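Coenzyme F420-dependent N(5),N(10)-methenyltetrahydromethanopterin reductase-related protein (PDB 6HUY) binds the iron-guanylyl pyridinol cofactor and 5,10-methenyltetrahydrofolate and is probably related in function to H2-forming methylenetetrahydromethanopterin dehydrogenase. Local coordinates at residues Ala78-Glu83 and Leu104-Glu109; Ala111-Thr116 and Glu138-Ser143. All coordinates share one frame; numbering follows the deposited sequence.

Contact 1: Ala78-Glu83 and Leu104-Glu109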
ATOM      1  N   ALA A  78       9.635  10.990  38.575  1.00 70.38           N
ATOM      2  CA  ALA A  78      10.290  11.570  37.409  1.00 67.31           C
ATOM      3  C   ALA A  78       9.340  12.391  36.557  1.00 62.60           C
ATOM      4  O   ALA A  78       9.796  13.253  35.801  1.00 65.25           O
ATOM      5  CB  ALA A  78      10.897  10.467  36.545  1.00 67.50           C
ATOM      6  N   ALA A  79       8.036  12.175  36.691  1.00 59.22           N
ATOM      7  CA  ALA A  79       7.056  12.896  35.889  1.00 56.55           C
ATOM      8  C   ALA A  79       6.640  14.220  36.509  1.00 62.13           C
ATOM      9  O   ALA A  79       6.204  15.119  35.784  1.00 59.05           O
ATOM     10  CB  ALA A  79       5.807  12.035  35.696  1.00 53.49           C
ATOM     11  N   LYS A  80       6.762  14.346  37.837  1.00 70.21           N
ATOM     12  CA  LYS A  80       6.155  15.456  38.570  1.00 76.06           C
ATOM     13  C   LYS A  80       6.571  16.828  38.038  1.00 76.82           C
ATOM     14  O   LYS A  80       5.844  17.811  38.228  1.00 80.85           O
ATOM     15  CB  LYS A  80       6.490  15.328  40.058  1.00 81.49           C
ATOM     16  CG  LYS A  80       5.654  14.258  40.762  1.00 82.03           C
ATOM     17  CD  LYS A  80       5.937  14.184  42.255  1.00 86.91           C
ATOM     18  CE  LYS A  80       5.081  13.112  42.925  1.00 87.59           C
ATOM     19  NZ  LYS A  80       5.279  13.047  44.399  1.00 92.17           N
ATOM     20  N   GLU A  81       7.745  16.938  37.415  1.00 73.66           N
ATOM     21  CA  GLU A  81       8.204  18.218  36.891  1.00 72.11           C
ATOM     22  C   GLU A  81       8.459  18.188  35.388  1.00 66.79           C
ATOM     23  O   GLU A  81       8.963  19.171  34.837  1.00 67.06           O
ATOM     24  CB  GLU A  81       9.468  18.658  37.633  1.00 78.96           C
ATOM     25  CG  GLU A  81       9.216  19.649  38.776  1.00 85.82           C
ATOM     26  CD  GLU A  81      10.504  20.086  39.467  1.00 94.23           C
ATOM     27  OE1 GLU A  81      11.248  20.902  38.883  1.00 96.98           O
ATOM     28  OE2 GLU A  81      10.780  19.610  40.592  1.00 97.88           O
ATOM     29  N   ALA A  82       8.097  17.112  34.701  1.00 62.47           N
ATOM     30  CA  ALA A  82       8.502  16.935  33.314  1.00 60.58           C
ATOM     31  C   ALA A  82       7.574  17.695  32.370  1.00 58.10           C
ATOM     32  O   ALA A  82       6.382  17.386  32.281  1.00 56.26           O
ATOM     33  CB  ALA A  82       8.525  15.445  32.971  1.00 58.42           C
ATOM     34  N   GLU A  83       8.140  18.646  31.617  1.00 58.73           N
ATOM     35  CA  GLU A  83       7.406  19.300  30.537  1.00 57.09           C
ATOM     36  C   GLU A  83       7.280  18.390  29.327  1.00 53.44           C
ATOM     37  O   GLU A  83       6.310  18.493  28.567  1.00 51.03           O
ATOM     38  CB  GLU A  83       8.119  20.579  30.082  1.00 59.60           C
ATOM     39  CG  GLU A  83       8.230  21.697  31.083  1.00 63.19           C
ATOM     40  CD  GLU A  83       9.078  22.829  30.545  1.00 67.18           C
ATOM     41  OE1 GLU A  83      10.026  23.261  31.242  1.00 73.18           O
ATOM     42  OE2 GLU A  83       8.811  23.273  29.406  1.00 65.14           O
ATOM     43  N   LEU A 104       0.310  10.005  33.874  1.00 58.59           N
ATOM     44  CA  LEU A 104      -0.609  11.014  33.347  1.00 59.62           C
ATOM     45  C   LEU A 104      -1.089  12.000  34.400  1.00 60.12           C
ATOM     46  O   LEU A 104      -1.041  13.214  34.146  1.00 60.52           O
ATOM     47  CB  LEU A 104      -1.801  10.306  32.688  1.00 59.65           C
ATOM     48  CG  LEU A 104      -2.714  11.187  31.849  1.00 58.13           C
ATOM     49  CD1 LEU A 104      -1.949  11.775  30.648  1.00 57.53           C
ATOM     50  CD2 LEU A 104      -3.910  10.384  31.405  1.00 59.08           C
ATOM     51  N   PRO A 105      -1.549  11.575  35.581  1.00 63.85           N
ATOM     52  CA  PRO A 105      -2.023  12.557  36.564  1.00 63.53           C
ATOM     53  C   PRO A 105      -0.917  13.370  37.228  1.00 63.19           C
ATOM     54  O   PRO A 105      -1.231  14.399  37.838  1.00 63.61           O
ATOM     55  CB  PRO A 105      -2.777  11.694  37.582  1.00 65.55           C
ATOM     56  CG  PRO A 105      -2.204  10.340  37.443  1.00 64.15           C
ATOM     57  CD  PRO A 105      -1.743  10.187  36.044  1.00 61.78           C
ATOM     58  N   TYR A 106       0.358  12.973  37.099  1.00 62.60           N
ATOM     59  CA  TYR A 106       1.475  13.643  37.764  1.00 62.71           C
ATOM     60  C   TYR A 106       2.252  14.593  36.859  1.00 59.99           C
ATOM     61  O   TYR A 106       3.075  15.360  37.362  1.00 60.98           O
ATOM     62  CB  TYR A 106       2.460  12.608  38.324  1.00 64.45           C
ATOM     63  CG  TYR A 106       1.880  11.681  39.371  1.00 68.07           C
ATOM     64  CD1 TYR A 106       1.857  12.035  40.723  1.00 72.04           C
ATOM     65  CD2 TYR A 106       1.357  10.446  39.005  1.00 66.80           C
ATOM     66  CE1 TYR A 106       1.325  11.177  41.672  1.00 74.48           C
ATOM     67  CE2 TYR A 106       0.824   9.594  39.936  1.00 69.35           C
ATOM     68  CZ  TYR A 106       0.807   9.954  41.264  1.00 74.11           C
ATOM     69  OH  TYR A 106       0.267   9.071  42.166  1.00 77.38           O
ATOM     70  N   LEU A 107       2.063  14.532  35.546  1.00 59.04           N
ATOM     71  CA  LEU A 107       2.782  15.430  34.651  1.00 60.42           C
ATOM     72  C   LEU A 107       2.373  16.882  34.898  1.00 63.07           C
ATOM     73  O   LEU A 107       1.256  17.172  35.329  1.00 63.70           O
ATOM     74  CB  LEU A 107       2.524  15.039  33.192  1.00 56.99           C
ATOM     75  CG  LEU A 107       3.215  13.756  32.728  1.00 55.47           C
ATOM     76  CD1 LEU A 107       2.607  13.275  31.430  1.00 53.60           C
ATOM     77  CD2 LEU A 107       4.718  13.979  32.574  1.00 56.54           C
ATOM     78  N   VAL A 108       3.306  17.796  34.614  1.00 66.12           N
ATOM     79  CA  VAL A 108       3.059  19.225  34.771  1.00 68.52           C
ATOM     80  C   VAL A 108       1.978  19.687  33.800  1.00 67.19           C
ATOM     81  O   VAL A 108       1.700  19.049  32.778  1.00 66.36           O
ATOM     82  CB  VAL A 108       4.369  20.006  34.569  1.00 70.71           C
ATOM     83  CG1 VAL A 108       4.128  21.434  34.093  1.00 71.92           C
ATOM     84  CG2 VAL A 108       5.154  20.023  35.855  1.00 73.22           C
ATOM     85  N   GLU A 109       1.339  20.806  34.140  1.00 65.80           N
ATOM     86  CA  GLU A 109       0.323  21.374  33.266  1.00 64.64           C
ATOM     87  C   GLU A 109       0.915  21.649  31.890  1.00 61.68           C
ATOM     88  O   GLU A 109       2.004  22.214  31.771  1.00 64.47           O
ATOM     89  CB  GLU A 109      -0.237  22.660  33.877  1.00 67.61           C
ATOM     90  CG  GLU A 109      -1.530  23.167  33.234  1.00 70.62           C
ATOM     91  CD  GLU A 109      -2.743  22.310  33.573  1.00 73.60           C
ATOM     92  OE1 GLU A 109      -2.620  21.413  34.437  1.00 75.92           O
ATOM     93  OE2 GLU A 109      -3.828  22.544  32.989  1.00 73.08           O
TER

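Contact 2: Ala111-Thr116 and Glu138-Ser143. With FE9 (iron-guanylyl pyridinol cofactor), chain E.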
ATOM      1  N   ALA A 111       2.080  19.597  29.774  1.00 55.01           N
ATOM      2  CA  ALA A 111       3.158  18.699  29.391  1.00 54.89           C
ATOM      3  C   ALA A 111       2.777  17.927  28.131  1.00 54.33           C
ATOM      4  O   ALA A 111       1.600  17.782  27.793  1.00 54.83           O
ATOM      5  CB  ALA A 111       3.465  17.725  30.531  1.00 54.15           C
ATOM      6  N   VAL A 112       3.790  17.408  27.444  1.00 52.99           N
ATOM      7  CA  VAL A 112       3.593  16.642  26.222  1.00 51.13           C
ATOM      8  C   VAL A 112       4.232  15.269  26.405  1.00 50.90           C
ATOM      9  O   VAL A 112       5.409  15.164  26.781  1.00 47.36           O
ATOM     10  CB  VAL A 112       4.172  17.373  24.992  1.00 50.67           C
ATOM     11  CG1 VAL A 112       5.685  17.567  25.117  1.00 50.66           C
ATOM     12  CG2 VAL A 112       3.802  16.633  23.694  1.00 48.96           C
ATOM     13  N   ILE A 113       3.447  14.223  26.136  1.00 53.11           N
ATOM     14  CA  ILE A 113       3.904  12.836  26.140  1.00 55.22           C
ATOM     15  C   ILE A 113       4.288  12.464  24.715  1.00 51.43           C
ATOM     16  O   ILE A 113       3.517  12.691  23.774  1.00 46.59           O
ATOM     17  CB  ILE A 113       2.812  11.889  26.673  1.00 58.77           C
ATOM     18  CG1 ILE A 113       2.475  12.222  28.130  1.00 61.66           C
ATOM     19  CG2 ILE A 113       3.246  10.426  26.536  1.00 58.37           C
ATOM     20  CD1 ILE A 113       1.335  11.381  28.702  1.00 60.90           C
ATOM     21  N   CYS A 114       5.475  11.887  24.554  1.00 50.53           N
ATOM     22  CA  CYS A 114       6.004  11.518  23.248  1.00 48.60           C
ATOM     23  C   CYS A 114       6.347  10.038  23.229  1.00 47.83           C
ATOM     24  O   CYS A 114       7.031   9.543  24.132  1.00 46.27           O
ATOM     25  CB  CYS A 114       7.256  12.325  22.899  1.00 48.14           C
ATOM     26  SG  CYS A 114       7.005  14.090  22.911  1.00 49.92           S
ATOM     27  N   THR A 115       5.898   9.346  22.190  1.00 47.30           N
ATOM     28  CA  THR A 115       6.299   7.969  21.978  1.00 46.78           C
ATOM     29  C   THR A 115       7.456   7.945  20.995  1.00 47.19           C
ATOM     30  O   THR A 115       7.765   8.938  20.327  1.00 47.92           O
ATOM     31  CB  THR A 115       5.143   7.116  21.455  1.00 45.14           C
ATOM     32  OG1 THR A 115       4.707   7.633  20.191  1.00 44.46           O
ATOM     33  CG2 THR A 115       3.983   7.129  22.448  1.00 45.05           C
ATOM     34  N   THR A 116       8.113   6.790  20.940  1.00 48.01           N
ATOM     35  CA  THR A 116       9.176   6.518  19.982  1.00 48.39           C
ATOM     36  C   THR A 116       8.683   5.409  19.047  1.00 48.04           C
ATOM     37  O   THR A 116       7.471   5.263  18.858  1.00 48.46           O
ATOM     38  CB  THR A 116      10.473   6.136  20.714  1.00 49.05           C
ATOM     39  OG1 THR A 116      10.224   5.054  21.615  1.00 50.49           O
ATOM     40  CG2 THR A 116      11.022   7.308  21.513  1.00 48.14           C
ATOM     41  N   GLU A 138      -6.936  17.136  29.883  1.00 52.93           N
ATOM     42  CA  GLU A 138      -7.101  17.563  28.497  1.00 52.16           C
ATOM     43  C   GLU A 138      -6.011  18.525  28.048  1.00 52.70           C
ATOM     44  O   GLU A 138      -5.911  18.809  26.850  1.00 52.31           O
ATOM     45  CB  GLU A 138      -8.470  18.222  28.298  1.00 54.62           C
ATOM     46  CG  GLU A 138      -9.643  17.259  28.381  1.00 55.89           C
ATOM     47  CD  GLU A 138     -10.148  17.013  29.793  1.00 59.71           C
ATOM     48  OE1 GLU A 138      -9.586  17.584  30.759  1.00 61.19           O
ATOM     49  OE2 GLU A 138     -11.117  16.226  29.929  1.00 61.54           O
ATOM     50  N   ASP A 139      -5.206  19.036  28.975  1.00 55.17           N
ATOM     51  CA  ASP A 139      -4.080  19.897  28.644  1.00 55.17           C
ATOM     52  C   ASP A 139      -2.878  19.119  28.135  1.00 50.08           C
ATOM     53  O   ASP A 139      -1.982  19.715  27.527  1.00 49.49           O
ATOM     54  CB  ASP A 139      -3.674  20.706  29.881  1.00 60.09           C
ATOM     55  CG  ASP A 139      -3.192  19.825  31.024  1.00 60.80           C
ATOM     56  OD1 ASP A 139      -3.984  18.992  31.525  1.00 58.85           O
ATOM     57  OD2 ASP A 139      -2.016  19.962  31.414  1.00 62.93           O
ATOM     58  N   ILE A 140      -2.813  17.817  28.412  1.00 47.38           N
ATOM     59  CA  ILE A 140      -1.642  17.036  28.050  1.00 47.37           C
ATOM     60  C   ILE A 140      -1.602  16.855  26.540  1.00 47.54           C
ATOM     61  O   ILE A 140      -2.609  16.503  25.911  1.00 47.27           O
ATOM     62  CB  ILE A 140      -1.651  15.679  28.770  1.00 46.32           C
ATOM     63  CG1 ILE A 140      -1.502  15.846  30.296  1.00 46.97           C
ATOM     64  CG2 ILE A 140      -0.549  14.763  28.211  1.00 43.55           C
ATOM     65  CD1 ILE A 140      -0.137  16.285  30.730  1.00 50.12           C
ATOM     66  N   GLY A 141      -0.438  17.101  25.953  1.00 47.59           N
ATOM     67  CA  GLY A 141      -0.247  16.866  24.546  1.00 47.51           C
ATOM     68  C   GLY A 141       0.320  15.482  24.245  1.00 45.92           C
ATOM     69  O   GLY A 141       0.891  14.816  25.114  1.00 43.17           O
ATOM     70  N   PHE A 142       0.166  15.082  22.981  1.00 45.61           N
ATOM     71  CA  PHE A 142       0.584  13.765  22.511  1.00 47.07           C
ATOM     72  C   PHE A 142       1.266  13.947  21.166  1.00 46.22           C
ATOM     73  O   PHE A 142       0.633  14.408  20.212  1.00 47.99           O
ATOM     74  CB  PHE A 142      -0.617  12.802  22.403  1.00 48.48           C
ATOM     75  CG  PHE A 142      -1.166  12.382  23.746  1.00 51.50           C
ATOM     76  CD1 PHE A 142      -2.146  13.135  24.383  1.00 51.71           C
ATOM     77  CD2 PHE A 142      -0.665  11.263  24.395  1.00 53.06           C
ATOM     78  CE1 PHE A 142      -2.625  12.765  25.631  1.00 51.97           C
ATOM     79  CE2 PHE A 142      -1.145  10.891  25.644  1.00 53.08           C
ATOM     80  CZ  PHE A 142      -2.124  11.644  26.259  1.00 52.33           C
ATOM     81  N   SER A 143       2.559  13.612  21.102  1.00 42.33           N
ATOM     82  CA  SER A 143       3.343  13.698  19.876  1.00 40.73           C
ATOM     83  C   SER A 143       4.446  12.637  19.892  1.00 41.51           C
ATOM     84  O   SER A 143       4.281  11.587  20.522  1.00 42.85           O
ATOM     85  CB  SER A 143       3.923  15.104  19.717  1.00 43.02           C
ATOM     86  OG  SER A 143       4.576  15.260  18.466  1.00 45.20           O
TER
HETATM   87  O2  FE9 E 401      14.842  -0.702  18.718  1.00 60.21           O
HETATM   88 FE   FE9 E 401      13.810   2.169  18.043  1.00 60.75          FE
HETATM   89  C1F FE9 E 401      15.445   2.825  18.480  1.00 64.88           C
HETATM   90  O1F FE9 E 401      16.454   3.159  18.818  1.00 65.37           O
HETATM   91  C2F FE9 E 401      13.835   3.270  16.602  1.00 62.64           C
HETATM   92  O2F FE9 E 401      13.951   3.962  15.702  1.00 62.47           O
HETATM   93  C8  FE9 E 401      12.953   3.470  19.094  1.00 59.72           C
HETATM   94  O18 FE9 E 401      12.691   4.587  18.676  1.00 57.48           O
HETATM   95  C7  FE9 E 401      12.579   3.106  20.511  1.00 58.13           C
HETATM   96  C6  FE9 E 401      13.110   1.694  20.711  1.00 58.47           C
HETATM   97  N1  FE9 E 401      13.795   1.070  19.649  1.00 60.34           N
HETATM   98  C5  FE9 E 401      12.957   0.994  22.013  1.00 56.63           C
HETATM   99  C5M FE9 E 401      12.259   1.666  23.173  1.00 55.51           C
HETATM  100  C4  FE9 E 401      13.498  -0.377  22.141  1.00 56.69           C
HETATM  101  C3  FE9 E 401      14.162  -1.002  20.978  1.00 56.06           C
HETATM  102  C3M FE9 E 401      14.716  -2.397  21.121  1.00 56.50           C
HETATM  103  C2  FE9 E 401      14.402  -0.194  19.764  1.00 58.43           C
HETATM  104  O3P FE9 E 401      13.366  -1.073  23.310  1.00 58.75           O
HETATM  105  P1  FE9 E 401      14.534  -1.189  24.413  1.00 55.03           P
HETATM  106  O1P FE9 E 401      15.839  -0.900  23.791  1.00 52.72           O
HETATM  107  O2P FE9 E 401      14.460  -2.661  25.035  1.00 56.01           O
HETATM  108  O5' FE9 E 401      14.163  -0.104  25.531  1.00 55.21           O
HETATM  109  C5' FE9 E 401      13.042  -0.292  26.382  1.00 54.20           C
HETATM  110  C4' FE9 E 401      13.440   0.251  27.741  1.00 55.72           C
HETATM  111  O4' FE9 E 401      12.286   0.439  28.563  1.00 56.73           O
HETATM  112  C1' FE9 E 401      12.664   0.117  29.892  1.00 55.40           C
HETATM  113  C2' FE9 E 401      13.626  -1.058  29.748  1.00 56.71           C
HETATM  114  O2' FE9 E 401      14.494  -1.147  30.884  1.00 58.61           O
HETATM  115  C3' FE9 E 401      14.377  -0.707  28.476  1.00 54.66           C
HETATM  116  O3' FE9 E 401      15.604  -0.036  28.769  1.00 52.05           O
HETATM  117  N9A FE9 E 401      11.515  -0.199  30.775  1.00 52.51           N
HETATM  118  C4A FE9 E 401      10.913   0.692  31.559  1.00 50.34           C
HETATM  119  N3A FE9 E 401      11.082   2.014  31.788  1.00 48.50           N
HETATM  120  C2A FE9 E 401      10.286   2.667  32.667  1.00 49.69           C
HETATM  121  N2A FE9 E 401      10.503   3.991  32.857  1.00 51.38           N
HETATM  122  N1A FE9 E 401       9.297   2.064  33.360  1.00 50.84           N
HETATM  123  C6A FE9 E 401       9.028   0.754  33.237  1.00 52.89           C
HETATM  124  O6A FE9 E 401       8.096   0.212  33.881  1.00 54.95           O
HETATM  125  C5A FE9 E 401       9.853  -0.031  32.280  1.00 51.33           C
HETATM  126  N7A FE9 E 401       9.914  -1.311  31.863  1.00 51.22           N
HETATM  127  C8A FE9 E 401      10.927  -1.398  30.955  1.00 52.02           C

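Contact 1: Ala78-Glu83 and Leu104-Glu109
Tyr106 meets Ala79 and Lys80 at the outer end of this contact. Tyr106 CB comes within 4.3 Å of Ala79 CB. Its CG lies beside the backbone N, chi1 -62°, and the ring runs alongside the extended Lys80 chain, both pointing the same way. Tyr106 CD1 is 4.1 Å from Lys80 CE, an oblique approach to the ring. The lysine charge is not spent on the tyrosine, because Lys80 NZ forms a salt bridge with Glu77. The carbonyl of Tyr106 also faces the turn: Tyr106 O receives the CA-H of Lys80, with Lys80 CA at 3.3 Å and an angle of 159° at the hydrogen.

Leu107 follows. Its CB points away from the turn, but the end of the side chain comes nearer. Leu107 CD2 lies 3.8 Å from Ala79 CB and 4.1 Å from Ala82 CB, so a single methyl spans two small residues. These alanines are the ends of a type I beta turn, closed by Ala82 N to Ala79 O at 3.0 Å. The Leu107 side chain also packs on Ile113 and Ile140.

Val108 is the last residue of this loop to touch the turn. Its CB points toward the turn. Val108 CG2 sits 3.3 Å from Lys80 O and 3.7 Å from Glu81 CA. The Glu81 carboxylate is engaged by Arg2.

No conventional hydrogen bond crosses between the segments. Methyl packing, the Lys80 chain beside the Tyr106 ring and one CA-H...O contact join the turn after helix 75-79 to the loop after helix 95-103. The junction therefore rests on fit of shape more than on directional bonds.

Contact 2: Ala111-Thr116 and Glu138-Ser143
Ala111 and Gly141 open a ladder of four backbone hydrogen bonds between two parallel strands. Gly141 N donates to Ala111 O at 2.8 Å. Ile113 N then gives its hydrogen to Gly141 O at 2.8 Å. Next, Ser143 N reaches Ile113 O at 3.0 Å. Thr115 N to Ser143 O closes the series at 3.2 Å. Gly141 and Ser143 thus each use both N and O, as does Ile113 between them. CA-H...O contacts accompany the ladder, and the strands cross at only 21°.

Apolar contacts gather round Ile140 and Ile113. Ile140 CG1 stands beside its backbone N, chi1 -66°, and carries Ile140 CD1 to 3.9 Å from Ala111 CB. The other branch, Ile140 CG2, lies 3.9 Å from Ile113 CD1. Ile113 CD1 also approaches the Phe142 ring obliquely, 4.0 Å from Phe142 CE2. Cutting Ile140 back to an alanine removes CG2 and CD1 and would probably open a gap between Ala111 CB and Ile113 CD1. On the face that carries Val112 and Cys114, Val112 CG2 rests against the backbone of Gly141, and Leu180 of helix 174-186 covers Val112, Cys114 and Ser143. Phe142 packs on helix 121-127.

Polar side chains look outside the pair. Ser143 OG hydrogen-bonds to Ala162 O. Asp139 forms a salt bridge with Arg137 and a hydrogen bond with Asn110 N.

At the strand's end, Thr116 OG1 touches cofactor atom C7 at 3.2 Å in FE9, while hydrogen-bonding to Leu87 O. In the next residue, Cys117 N is hydrogen-bonded to the cofactor. A parallel sheet flanked by helices, with a cofactor at the C-terminal ends of its strands, is characteristic of the Rossmann-like fold.

Overall arrangement
Contact 1 closes before contact 2 opens, and their centres lie about 11 Å apart. Only contact 2 is part of the six-stranded parallel sheet of the N-terminal Rossmann-like region. It pairs strand 112-115 with strand 141-144, one of the two edge strands within this chain. Contact 1 lies beside the strand starts, between the connections that lead into 84-87 and 112-115. Along the chain, strand 84-87 and helix 95-103 lie between its segments. The two contacts meet directly: Glu83 O lies 3.0 Å from Val112 N, a probable hydrogen bond, and Ala82 O packs on Ala111 CB. Contact 2 runs on to the C-terminal side of the sheet, where Thr116 meets the iron-guanylyl pyridinol cofactor.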